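Local coordinates for phosphoribosyl-AMP cyclohydrolase (Medicago truncatula, PDB 7BGM), which probably catalyses the second and third steps of histidine biosynthesis, hydrolysing phosphoribosyl-ATP to phosphoribosyl-AMP and then opening the adenine ring, at residues R49-Y54 with I86-K91. Sequence-based numbering, arbitrary orientation.
Sequences RKATFY and IIYLGK
Tyr88 reaches from strand 85-92 to the chain at Ala51-Phe53 and carries the whole contact from its side. Its hydroxyl donates a hydrogen bond to the carbonyl oxygen of Thr52, with OH and O 2.8 Å apart. The bond is nearly straight at the acceptor, with a C=O...OH angle of 168°. The oxygen lies at the edge of the Tyr88 ring, close to its plane.

The tight part is at CD2 and CE2 of the Tyr88 ring. CB of Ala51 packs 3.7 Å from CD2 of Tyr88. Next to it, CE2 of Tyr88 sits over one face of the Phe53 ring, 3.8 Å from CE1 of Phe53. The two ring planes are inclined at 57°, an oblique pairing. Phe53 has CG anti to its carbonyl carbon (chi1 -59°), which carries CE1 and CZ to the tyrosine.

Val42 and Thr45 of helix 39-48 and Ala21 of strand 19-25 also touch Tyr88, so the ring lies within the core. The contact loosens toward Lys50 and Arg49, where the chain comes off helix 39-48 and is more open to solvent. Next to this open end, the buried Thr52 donates from OG1 to O of Lys50, 2.9 Å away and from above the carbonyl plane. Thr63 is a second partner of that hydroxyl.

The contact joins the two-stranded hairpin of 52-55 and 60-63 to the main sheet of the cyclohydrolase part. Phe53 also lies beside Met33 and Trp62, which bind AMP in another structure of this protein, so the packing borders that nucleotide site. Chemically, one buried phenol is satisfied by a backbone carbonyl while its ring carbons CD2 and CE2 make apolar contacts. Together the bond and the packing would hold the tyrosine ring in place against residues 51-53.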
loop_
_atom_site.group_PDB
_atom_site.type_symbol
_atom_site.label_atom_id
_atom_site.label_comp_id
_atom_site.label_asym_id
_atom_site.label_seq_id
_atom_site.Cartn_x
_atom_site.Cartn_y
_atom_site.Cartn_z
ATOM N N ARG A 49 4.140 -14.267 -16.046
ATOM C CA ARG A 49 3.316 -13.493 -15.113
ATOM C C ARG A 49 3.387 -14.050 -13.695
ATOM O O ARG A 49 2.424 -13.945 -12.933
ATOM C CB ARG A 49 1.870 -13.423 -15.611
ATOM C CG ARG A 49 1.758 -12.995 -17.070
ATOM C CD ARG A 49 2.209 -11.555 -17.230
ATOM N NE ARG A 49 1.660 -10.947 -18.436
ATOM C CZ ARG A 49 0.444 -10.410 -18.494
ATOM N NH1 ARG A 49 -0.334 -10.404 -17.414
ATOM N NH2 ARG A 49 0.003 -9.877 -19.624
ATOM N N LYS A 50 4.531 -14.633 -13.317
ATOM C CA LYS A 50 4.806 -15.060 -11.950
ATOM C C LYS A 50 6.104 -14.406 -11.500
ATOM O O LYS A 50 7.095 -14.442 -12.242
ATOM C CB LYS A 50 4.882 -16.590 -11.898
ATOM C CG LYS A 50 3.531 -17.179 -12.170
ATOM C CD LYS A 50 3.510 -18.677 -12.038
ATOM C CE LYS A 50 2.098 -19.161 -12.246
ATOM N NZ LYS A 50 1.964 -20.576 -11.767
ATOM N N ALA A 51 6.092 -13.788 -10.311
ATOM C CA ALA A 51 7.271 -13.061 -9.825
ATOM C C ALA A 51 8.486 -13.981 -9.758
ATOM O O ALA A 51 8.476 -14.985 -9.034
ATOM C CB ALA A 51 7.009 -12.441 -8.437
ATOM N N THR A 52 9.554 -13.607 -10.473
ATOM C CA THR A 52 10.757 -14.418 -10.613
ATOM C C THR A 52 11.972 -13.564 -10.286
ATOM O O THR A 52 12.040 -12.384 -10.667
ATOM C CB THR A 52 10.832 -14.996 -12.041
ATOM O OG1 THR A 52 9.671 -15.797 -12.274
ATOM C CG2 THR A 52 12.067 -15.865 -12.220
ATOM N N PHE A 53 12.936 -14.177 -9.593
ATOM C CA PHE A 53 14.070 -13.480 -8.995
ATOM C C PHE A 53 15.340 -14.231 -9.334
ATOM O O PHE A 53 15.311 -15.366 -9.824
ATOM C CB PHE A 53 13.931 -13.375 -7.461
ATOM C CG PHE A 53 12.697 -12.643 -7.020
ATOM C CD1 PHE A 53 12.710 -11.255 -6.847
ATOM C CD2 PHE A 53 11.519 -13.343 -6.785
ATOM C CE1 PHE A 53 11.541 -10.566 -6.469
ATOM C CE2 PHE A 53 10.362 -12.680 -6.403
ATOM C CZ PHE A 53 10.367 -11.281 -6.212
ATOM N N TYR A 54 16.466 -13.594 -9.048
ATOM C CA TYR A 54 17.771 -14.256 -9.069
ATOM C C TYR A 54 18.317 -14.326 -7.651
ATOM O O TYR A 54 18.448 -13.294 -6.989
ATOM C CB TYR A 54 18.739 -13.493 -9.956
ATOM C CG TYR A 54 20.105 -14.114 -10.091
ATOM C CD1 TYR A 54 20.330 -15.154 -10.989
ATOM C CD2 TYR A 54 21.175 -13.650 -9.339
ATOM C CE1 TYR A 54 21.583 -15.717 -11.126
ATOM C CE2 TYR A 54 22.449 -14.217 -9.475
ATOM C CZ TYR A 54 22.632 -15.247 -10.365
ATOM O OH TYR A 54 23.883 -15.807 -10.511
ATOM N N ILE A 86 12.705 -2.149 -9.662
ATOM C CA ILE A 86 11.545 -2.710 -10.340
ATOM C C ILE A 86 10.498 -3.039 -9.306
ATOM O O ILE A 86 10.829 -3.655 -8.289
ATOM C CB ILE A 86 11.936 -3.987 -11.103
ATOM C CG1 ILE A 86 13.054 -3.625 -12.097
ATOM C CG2 ILE A 86 10.717 -4.604 -11.758
ATOM C CD1 ILE A 86 13.656 -4.824 -12.834
ATOM N N ILE A 87 9.226 -2.674 -9.575
ATOM C CA ILE A 87 8.101 -3.208 -8.814
ATOM C C ILE A 87 7.416 -4.269 -9.643
ATOM O O ILE A 87 7.020 -4.031 -10.804
ATOM C CB ILE A 87 7.081 -2.131 -8.399
ATOM C CG1 ILE A 87 7.737 -1.050 -7.520
ATOM C CG2 ILE A 87 5.913 -2.837 -7.629
ATOM C CD1 ILE A 87 6.792 0.104 -7.146
ATOM N N TYR A 88 7.251 -5.457 -9.033
ATOM C CA TYR A 88 6.340 -6.485 -9.519
ATOM C C TYR A 88 5.020 -6.291 -8.788
ATOM O O TYR A 88 4.908 -6.622 -7.597
ATOM C CB TYR A 88 6.881 -7.883 -9.217
ATOM C CG TYR A 88 8.149 -8.300 -9.868
ATOM C CD1 TYR A 88 8.594 -7.746 -11.082
ATOM C CD2 TYR A 88 8.890 -9.339 -9.303
ATOM C CE1 TYR A 88 9.764 -8.212 -11.679
ATOM C CE2 TYR A 88 10.053 -9.806 -9.888
ATOM C CZ TYR A 88 10.484 -9.257 -11.080
ATOM O OH TYR A 88 11.642 -9.774 -11.642
ATOM N N LEU A 89 4.023 -5.747 -9.469
ATOM C CA LEU A 89 2.736 -5.464 -8.835
ATOM C C LEU A 89 1.805 -6.641 -9.093
ATOM O O LEU A 89 1.492 -6.937 -10.246
ATOM C CB LEU A 89 2.169 -4.165 -9.381
ATOM C CG LEU A 89 1.049 -3.490 -8.598
ATOM C CD1 LEU A 89 1.491 -3.035 -7.214
ATOM C CD2 LEU A 89 0.507 -2.303 -9.407
ATOM N N GLY A 90 1.402 -7.349 -8.028
ATOM C CA GLY A 90 0.740 -8.621 -8.247
ATOM C C GLY A 90 -0.099 -9.099 -7.085
ATOM O O GLY A 90 -0.145 -8.480 -6.025
ATOM N N LYS A 91 -0.764 -10.238 -7.301
ATOM C CA LYS A 91 -1.700 -10.808 -6.352
ATOM C C LYS A 91 -1.111 -12.099 -5.801
ATOM O O LYS A 91 -0.922 -13.055 -6.572
ATOM C CB LYS A 91 -3.055 -11.085 -7.026
ATOM C CG LYS A 91 -4.163 -11.605 -6.062
ATOM C CD LYS A 91 -4.669 -10.469 -5.130
ATOM C CE LYS A 91 -5.825 -10.915 -4.246
ATOM N NZ LYS A 91 -6.322 -9.867 -3.330
#